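Local structure of ADP-dependent (S)-NAD(P)H-hydrate dehydratase (3BGK) at residues M76-C81 against T99-H104; M109-V114 against S120-A125; A126-M131 against M256-V261. The protein probably repairs hydrated NAD(P)H by an ADP-dependent dehydration of the S-form of NAD(P)HX, yielding AMP, phosphate and NAD(P)H. All blocks are in the same frame, centred on the assembly; numbering follows the deposited sequence.

Contact 1 (M76-C81 against T99-H104)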
loop_
_atom_site.group_PDB
_atom_site.type_symbol
_atom_site.label_atom_id
_atom_site.label_comp_id
_atom_site.label_asym_id
_atom_site.label_seq_id
_atom_site.Cartn_x
_atom_site.Cartn_y
_atom_site.Cartn_z
HETATM N N MSE A 76 -7.818 10.920 1.825
HETATM C CA MSE A 76 -6.903 12.033 1.565
HETATM C C MSE A 76 -7.008 13.121 2.617
HETATM O O MSE A 76 -6.009 13.745 2.972
HETATM C CB MSE A 76 -7.103 12.590 0.162
HETATM C CG MSE A 76 -6.491 11.703 -0.900
HETATM SE SE MSE A 76 -6.774 12.349 -2.706
HETATM C CE MSE A 76 -8.723 12.237 -2.843
ATOM N N ALA A 77 -8.215 13.334 3.131
ATOM C CA ALA A 77 -8.402 14.225 4.268
ATOM C C ALA A 77 -7.770 13.617 5.526
ATOM O O ALA A 77 -7.096 14.314 6.285
ATOM C CB ALA A 77 -9.871 14.519 4.477
ATOM N N ALA A 78 -7.971 12.316 5.729
ATOM C CA ALA A 78 -7.360 11.614 6.857
ATOM C C ALA A 78 -5.836 11.727 6.831
ATOM O O ALA A 78 -5.224 12.116 7.826
ATOM C CB ALA A 78 -7.788 10.163 6.884
ATOM N N LEU A 79 -5.237 11.393 5.686
ATOM C CA LEU A 79 -3.793 11.512 5.485
ATOM C C LEU A 79 -3.279 12.903 5.834
ATOM O O LEU A 79 -2.271 13.033 6.523
ATOM C CB LEU A 79 -3.407 11.155 4.045
ATOM C CG LEU A 79 -3.213 9.676 3.690
ATOM C CD1 LEU A 79 -3.017 9.510 2.185
ATOM C CD2 LEU A 79 -2.039 9.060 4.449
ATOM N N ALA A 80 -3.978 13.936 5.369
ATOM C CA ALA A 80 -3.579 15.305 5.658
ATOM C C ALA A 80 -3.701 15.629 7.145
ATOM O O ALA A 80 -2.825 16.278 7.721
ATOM C CB ALA A 80 -4.387 16.283 4.832
ATOM N N CYS A 81 -4.782 15.158 7.759
ATOM C CA CYS A 81 -5.073 15.472 9.153
ATOM C C CYS A 81 -4.046 14.878 10.104
ATOM O O CYS A 81 -3.610 15.549 11.041
ATOM C CB CYS A 81 -6.476 15.001 9.536
ATOM S SG CYS A 81 -7.006 15.613 11.146
ATOM N N THR A 99 -10.550 -0.749 4.676
ATOM C CA THR A 99 -9.326 -1.470 4.312
ATOM C C THR A 99 -8.348 -0.572 3.550
ATOM O O THR A 99 -7.143 -0.549 3.846
ATOM C CB THR A 99 -9.627 -2.738 3.473
ATOM O OG1 THR A 99 -10.479 -3.611 4.215
ATOM C CG2 THR A 99 -8.343 -3.491 3.132
ATOM N N ALA A 100 -8.876 0.148 2.562
ATOM C CA ALA A 100 -8.086 1.066 1.749
ATOM C C ALA A 100 -7.520 2.207 2.593
ATOM O O ALA A 100 -6.363 2.592 2.422
ATOM C CB ALA A 100 -8.914 1.602 0.586
ATOM N N LEU A 101 -8.328 2.726 3.516
ATOM C CA LEU A 101 -7.866 3.757 4.444
ATOM C C LEU A 101 -6.689 3.246 5.261
ATOM O O LEU A 101 -5.672 3.934 5.398
ATOM C CB LEU A 101 -8.981 4.224 5.389
ATOM C CG LEU A 101 -8.523 5.227 6.463
ATOM C CD1 LEU A 101 -8.649 6.663 5.996
ATOM C CD2 LEU A 101 -9.269 5.031 7.747
ATOM N N HIS A 102 -6.824 2.035 5.798
ATOM C CA HIS A 102 -5.763 1.470 6.631
ATOM C C HIS A 102 -4.530 1.051 5.857
ATOM O O HIS A 102 -3.439 0.990 6.429
ATOM C CB HIS A 102 -6.275 0.341 7.512
ATOM C CG HIS A 102 -6.975 0.830 8.734
ATOM N ND1 HIS A 102 -8.036 0.164 9.301
ATOM C CD2 HIS A 102 -6.781 1.941 9.482
ATOM C CE1 HIS A 102 -8.459 0.834 10.356
ATOM N NE2 HIS A 102 -7.708 1.912 10.493
ATOM N N SER A 103 -4.690 0.792 4.562
ATOM C CA SER A 103 -3.532 0.550 3.709
ATOM C C SER A 103 -2.628 1.779 3.733
ATOM O O SER A 103 -1.411 1.647 3.753
ATOM C CB SER A 103 -3.945 0.198 2.274
ATOM O OG SER A 103 -4.467 1.327 1.585
ATOM N N HIS A 104 -3.237 2.964 3.756
ATOM C CA HIS A 104 -2.500 4.235 3.758
ATOM C C HIS A 104 -2.121 4.687 5.153
ATOM O O HIS A 104 -1.066 5.303 5.345
ATOM C CB HIS A 104 -3.347 5.346 3.131
ATOM C CG HIS A 104 -3.498 5.231 1.651
ATOM N ND1 HIS A 104 -2.570 5.743 0.769
ATOM C CD2 HIS A 104 -4.468 4.665 0.894
ATOM C CE1 HIS A 104 -2.960 5.495 -0.468
ATOM N NE2 HIS A 104 -4.106 4.840 -0.421
#

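Contact 2 (M109-V114 against S120-A125)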
loop_
_atom_site.group_PDB
_atom_site.type_symbol
_atom_site.label_atom_id
_atom_site.label_comp_id
_atom_site.label_asym_id
_atom_site.label_seq_id
_atom_site.Cartn_x
_atom_site.Cartn_y
_atom_site.Cartn_z
HETATM N N MSE A 109 -8.187 5.232 13.454
HETATM C CA MSE A 109 -9.272 4.283 13.644
HETATM C C MSE A 109 -10.371 4.589 12.633
HETATM O O MSE A 109 -10.611 5.749 12.297
HETATM C CB MSE A 109 -9.798 4.322 15.081
HETATM C CG MSE A 109 -10.791 3.213 15.418
HETATM SE SE MSE A 109 -12.646 3.760 15.123
HETATM C CE MSE A 109 -13.062 4.276 16.959
ATOM N N ALA A 110 -11.014 3.543 12.130
ATOM C CA ALA A 110 -12.082 3.701 11.155
ATOM C C ALA A 110 -13.213 2.742 11.458
ATOM O O ALA A 110 -12.976 1.592 11.832
ATOM C CB ALA A 110 -11.557 3.467 9.750
ATOM N N PHE A 111 -14.444 3.216 11.288
ATOM C CA PHE A 111 -15.620 2.370 11.483
ATOM C C PHE A 111 -16.700 2.684 10.455
ATOM O O PHE A 111 -16.627 3.685 9.738
ATOM C CB PHE A 111 -16.165 2.485 12.924
ATOM C CG PHE A 111 -16.695 3.852 13.274
ATOM C CD1 PHE A 111 -18.058 4.098 13.287
ATOM C CD2 PHE A 111 -15.831 4.895 13.587
ATOM C CE1 PHE A 111 -18.552 5.359 13.605
ATOM C CE2 PHE A 111 -16.320 6.160 13.901
ATOM C CZ PHE A 111 -17.679 6.390 13.914
ATOM N N ASP A 112 -17.694 1.807 10.392
ATOM C CA ASP A 112 -18.837 1.951 9.507
ATOM C C ASP A 112 -19.711 3.093 10.013
ATOM O O ASP A 112 -20.206 3.065 11.145
ATOM C CB ASP A 112 -19.626 0.640 9.501
ATOM C CG ASP A 112 -20.600 0.535 8.341
ATOM O OD1 ASP A 112 -21.003 1.570 7.761
ATOM O OD2 ASP A 112 -20.985 -0.610 8.020
HETATM N N MSE A 113 -19.900 4.100 9.172
HETATM C CA MSE A 113 -20.711 5.252 9.556
HETATM C C MSE A 113 -22.192 4.928 9.804
HETATM O O MSE A 113 -22.892 5.727 10.431
HETATM C CB MSE A 113 -20.546 6.411 8.564
HETATM C CG MSE A 113 -20.899 6.081 7.121
HETATM SE SE MSE A 113 -20.688 7.605 5.911
HETATM C CE MSE A 113 -21.702 8.919 6.867
ATOM N N VAL A 114 -22.659 3.764 9.334
ATOM C CA VAL A 114 -24.049 3.324 9.582
ATOM C C VAL A 114 -24.267 2.906 11.035
ATOM O O VAL A 114 -25.409 2.806 11.493
ATOM C CB VAL A 114 -24.533 2.159 8.646
ATOM C CG1 VAL A 114 -24.194 2.432 7.183
ATOM C CG2 VAL A 114 -23.975 0.818 9.096
ATOM N N SER A 120 -22.236 8.181 17.366
ATOM C CA SER A 120 -22.619 9.084 18.452
ATOM C C SER A 120 -21.534 9.195 19.521
ATOM O O SER A 120 -21.109 10.302 19.860
ATOM C CB SER A 120 -23.942 8.642 19.085
ATOM O OG SER A 120 -25.040 9.281 18.462
ATOM N N GLU A 121 -21.097 8.047 20.042
ATOM C CA GLU A 121 -20.021 7.976 21.031
ATOM C C GLU A 121 -18.784 8.722 20.544
ATOM O O GLU A 121 -18.172 9.477 21.299
ATOM C CB GLU A 121 -19.657 6.515 21.341
ATOM C CG GLU A 121 -20.681 5.762 22.188
ATOM N N GLN A 122 -18.436 8.521 19.274
ATOM C CA GLN A 122 -17.241 9.129 18.697
ATOM C C GLN A 122 -17.340 10.645 18.528
ATOM O O GLN A 122 -16.327 11.342 18.620
ATOM C CB GLN A 122 -16.859 8.453 17.370
ATOM C CG GLN A 122 -16.289 7.039 17.526
ATOM C CD GLN A 122 -15.001 6.985 18.349
ATOM O OE1 GLN A 122 -14.127 7.848 18.223
ATOM N NE2 GLN A 122 -14.876 5.959 19.183
ATOM N N ILE A 123 -18.549 11.153 18.297
ATOM C CA ILE A 123 -18.767 12.598 18.227
ATOM C C ILE A 123 -18.437 13.256 19.575
ATOM O O ILE A 123 -17.711 14.260 19.610
ATOM C CB ILE A 123 -20.196 12.962 17.742
ATOM C CG1 ILE A 123 -20.346 12.660 16.247
ATOM C CG2 ILE A 123 -20.498 14.441 17.980
ATOM C CD1 ILE A 123 -21.773 12.359 15.812
ATOM N N THR A 124 -18.934 12.670 20.672
ATOM C CA THR A 124 -18.669 13.172 22.034
ATOM C C THR A 124 -17.199 13.082 22.457
ATOM O O THR A 124 -16.760 13.836 23.328
ATOM C CB THR A 124 -19.509 12.442 23.127
ATOM O OG1 THR A 124 -18.922 11.167 23.414
ATOM C CG2 THR A 124 -20.966 12.257 22.700
ATOM N N ALA A 125 -16.454 12.146 21.872
ATOM C CA ALA A 125 -15.021 11.997 22.155
ATOM C C ALA A 125 -14.141 12.963 21.332
ATOM O O ALA A 125 -12.980 13.195 21.669
ATOM C CB ALA A 125 -14.587 10.555 21.932
#

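Contact 3 (A126-M131 against M256-V261)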
loop_
_atom_site.group_PDB
_atom_site.type_symbol
_atom_site.label_atom_id
_atom_site.label_comp_id
_atom_site.label_asym_id
_atom_site.label_seq_id
_atom_site.Cartn_x
_atom_site.Cartn_y
_atom_site.Cartn_z
ATOM N N ALA A 126 -14.705 13.522 20.262
ATOM C CA ALA A 126 -13.966 14.406 19.356
ATOM C C ALA A 126 -13.962 15.867 19.809
ATOM O O ALA A 126 -14.938 16.341 20.400
ATOM C CB ALA A 126 -14.539 14.298 17.946
ATOM N N ASP A 127 -12.865 16.571 19.525
ATOM C CA ASP A 127 -12.782 18.028 19.704
ATOM C C ASP A 127 -13.167 18.758 18.415
ATOM O O ASP A 127 -13.731 19.848 18.450
ATOM C CB ASP A 127 -11.367 18.450 20.098
ATOM C CG ASP A 127 -10.873 17.761 21.350
ATOM O OD1 ASP A 127 -11.554 17.848 22.399
ATOM O OD2 ASP A 127 -9.792 17.135 21.290
ATOM N N VAL A 128 -12.839 18.143 17.281
ATOM C CA VAL A 128 -13.094 18.705 15.960
ATOM C C VAL A 128 -13.803 17.657 15.108
ATOM O O VAL A 128 -13.377 16.504 15.056
ATOM C CB VAL A 128 -11.769 19.140 15.277
ATOM C CG1 VAL A 128 -11.982 19.469 13.795
ATOM C CG2 VAL A 128 -11.154 20.334 16.013
ATOM N N VAL A 129 -14.894 18.052 14.462
ATOM C CA VAL A 129 -15.616 17.148 13.572
ATOM C C VAL A 129 -15.586 17.685 12.143
ATOM O O VAL A 129 -16.129 18.756 11.853
ATOM C CB VAL A 129 -17.071 16.873 14.049
ATOM C CG1 VAL A 129 -17.831 16.003 13.035
ATOM C CG2 VAL A 129 -17.066 16.201 15.421
ATOM N N LEU A 130 -14.912 16.946 11.263
ATOM C CA LEU A 130 -14.859 17.296 9.853
ATOM C C LEU A 130 -15.814 16.402 9.080
ATOM O O LEU A 130 -15.548 15.222 8.856
ATOM C CB LEU A 130 -13.431 17.197 9.294
ATOM C CG LEU A 130 -13.215 17.216 7.771
ATOM C CD1 LEU A 130 -13.901 18.401 7.069
ATOM C CD2 LEU A 130 -11.735 17.195 7.447
HETATM N N MSE A 131 -16.929 16.978 8.665
HETATM C CA MSE A 131 -17.918 16.229 7.923
HETATM C C MSE A 131 -18.008 16.757 6.499
HETATM O O MSE A 131 -18.050 17.961 6.285
HETATM C CB MSE A 131 -19.258 16.331 8.633
HETATM C CG MSE A 131 -20.365 15.503 8.025
HETATM SE SE MSE A 131 -22.061 15.862 8.916
HETATM C CE MSE A 131 -21.981 17.810 9.011
HETATM N N MSE A 256 -6.020 19.213 6.368
HETATM C CA MSE A 256 -5.036 20.100 6.983
HETATM C C MSE A 256 -5.650 21.115 7.939
HETATM O O MSE A 256 -5.178 21.250 9.071
HETATM C CB MSE A 256 -4.197 20.803 5.926
HETATM C CG MSE A 256 -3.220 19.876 5.253
HETATM SE SE MSE A 256 -2.096 20.803 3.988
HETATM C CE MSE A 256 -1.125 21.954 5.235
ATOM N N ILE A 257 -6.700 21.810 7.496
ATOM C CA ILE A 257 -7.437 22.729 8.368
ATOM C C ILE A 257 -7.901 22.044 9.659
ATOM O O ILE A 257 -7.791 22.622 10.746
ATOM C CB ILE A 257 -8.649 23.390 7.652
ATOM C CG1 ILE A 257 -8.176 24.248 6.477
ATOM C CG2 ILE A 257 -9.470 24.241 8.644
ATOM C CD1 ILE A 257 -9.261 24.531 5.453
ATOM N N ALA A 258 -8.405 20.815 9.533
ATOM C CA ALA A 258 -8.845 20.037 10.688
ATOM C C ALA A 258 -7.703 19.748 11.660
ATOM O O ALA A 258 -7.895 19.802 12.876
ATOM C CB ALA A 258 -9.516 18.743 10.246
ATOM N N GLY A 259 -6.523 19.445 11.123
ATOM C CA GLY A 259 -5.363 19.118 11.939
ATOM C C GLY A 259 -4.817 20.343 12.654
ATOM O O GLY A 259 -4.374 20.257 13.815
ATOM N N PHE A 260 -4.851 21.486 11.966
ATOM C CA PHE A 260 -4.397 22.742 12.553
ATOM C C PHE A 260 -5.276 23.159 13.729
ATOM O O PHE A 260 -4.762 23.409 14.824
ATOM C CB PHE A 260 -4.321 23.848 11.495
ATOM C CG PHE A 260 -2.992 23.926 10.781
ATOM C CD1 PHE A 260 -2.475 22.821 10.102
ATOM C CD2 PHE A 260 -2.269 25.113 10.769
ATOM C CE1 PHE A 260 -1.253 22.891 9.436
ATOM C CE2 PHE A 260 -1.043 25.204 10.104
ATOM C CZ PHE A 260 -0.534 24.090 9.431
ATOM N N VAL A 261 -6.594 23.199 13.510
ATOM C CA VAL A 261 -7.539 23.669 14.528
ATOM C C VAL A 261 -7.571 22.751 15.756
ATOM O O VAL A 261 -7.885 23.195 16.864
ATOM C CB VAL A 261 -8.979 23.904 13.972
ATOM C CG1 VAL A 261 -8.970 24.954 12.870
ATOM C CG2 VAL A 261 -9.603 22.609 13.472
#

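Contact 1 (M76-C81 against T99-H104)
A78 and L79 of helix 71-83 face L101 and H104 of helix 98-104, and the two segments meet through these four residues. The apolar part of the contact is small. The methyl CB of A78 meets CD1 of L101 at 3.7 Å. L101 does not start out aimed at its partner. Its CG is anti to the backbone N (chi1 175°), and this carries the isobutyl group along until one methyl reaches A78. I75, one helix turn from L79, also touches L101 and H104, so the apolar seam runs on past the segment.

The second kind of contact sets the methyls of L79 against the ring and backbone of H104. Here L79 uses both of them. CD1 comes to 4.0 Å from ND1 of H104 and approaches the imidazole obliquely. CD2 lies 4.0 Å from the backbone O of H104 and 4.2 Å from its CB. The two side chains cross at about a right angle, so the leucine fork touches both the ring and the base of H104. All of these are van der Waals contacts. L105, just after the helix, also touches A78 and L79.

The polar tip of H104 is held from another chain. NE2 of H104 is hydrogen-bonded to the backbone O of H102 of the second subunit. This bond limits the rotation of the ring, while L79 and I75 of its own chain pack against H104. S103 of the second subunit packs on H104 as well.

The helices follow strands 60-64 and 88-93, which are neighbours and parallel in the sheet. Side-by-side packing of helices from successive beta-alpha-beta units is typical of the alpha/beta three-layer sandwich, here with both helices touching neighbouring subunits, helix 98-104 at two of them.

Contact 2 (M109-V114 against S120-A125)
The beta-alpha-beta crossover from strand 109-112 through helix 116-125 to strand 128-131 is packed here by M109 and F111 of the strand against Q122 of the helix. Strand 109-112 is the outermost at this end of the sheet within the chain. Q122 touches the two strand residues with different parts of its side chain.

Its aliphatic part belongs to F111. CG of Q122 lies 3.7 Å from CE2 of F111 and 3.9 Å from CZ. The ring and the glutamine chain run alongside each other, pointing opposite ways, and the amide plane is turned 55° from the ring. F111 also touches T90 and A92 of the adjacent strand 88-93 and L62 of strand 60-64 beyond it.

The amide end belongs to M109, a selenomethionine. Turns at both chi2 (-92°) and chi3 (-96°) bring its terminal CE up to the amide, 3.3 Å from NE2 of Q122. This is a methyl against an amide.

After the strand, the backbone N of V114 donates to OD1 of D112 at 3.2 Å, forming an Asx turn. The N of D112 is hydrogen-bonded to Y68 OH of the third subunit. A helix laid on the sheet as the chain crosses two intervening parallel strands is typical of the alpha/beta three-layer sandwich.

Contact 3 (A126-M131 against M256-V261)
V128 and L130 of strand 128-131 pack on A258 and V261 of helix 249-263. This is strand-to-helix packing in the core of the alpha/beta three-layer sandwich, of the ribokinase-like kind expected for the NnrD/CARKD family. The strand lies inside the parallel part of the sheet, between strands 60-64 and 157-161. The axes of strand 128-131 and helix segment 256-261 run antiparallel (172°) and come within 9.1 Å.

V128 makes two of the contacts and can be followed outwards. Its CB points at the helix and lies 4.5 Å from CG2 of V261. The side chain then forks. CG1 is anti to the backbone N (chi1 169°), and this branch reaches two helix residues. It lies 4.0 Å from CG2 of V261 and 4.2 Å from the backbone O of A258. CG2, the other branch, meets CG2 of V261 at 3.7 Å. Thus one methyl of V261 sits against both branches of V128, and the two valine side chains cross at about a right angle. V128 also touches V61, T157 and I159 of the adjoining strands.

V129, between the two contacting strand residues, points to the other face and packs on V148 of helix 139-151. This alternation gives the strand a helix on each side and makes it part of the middle layer.

The first turn of helix 249-263 holds G250 and D251, predicted to bind AMP and (6S)-NADPHX respectively. The side chain of L130 is about 8 Å from that of D251 and about 8 Å from that of K222, predicted to bind AMP. It is thus near these residues but not in contact with them. The branch CD2 of L130 rests on the methyl CB of A258 at 3.9 Å.

How the contacts relate
Contacts 1 and 3 share a helical layer. Helix 71-83 packs on helix 249-263, with CB of A80 3.7 Å from N of M256 and SG of C81 4.1 Å from CB of A258. Contact 2 lies on the other face of the sheet. It still touches contact 1 through strand 109-112, where CD2 of L101 lies 3.4 Å from CB of A110. Contacts 2 and 3 adjoin in sequence at A125 and A126; their centres are 14 Å apart. Contact 3 is buried, while contacts 1 and 2 both reach the third subunit. The predicted substrate residue D251 is about 9 Å from L79, side chain to side chain; contact 2 is far from the sites.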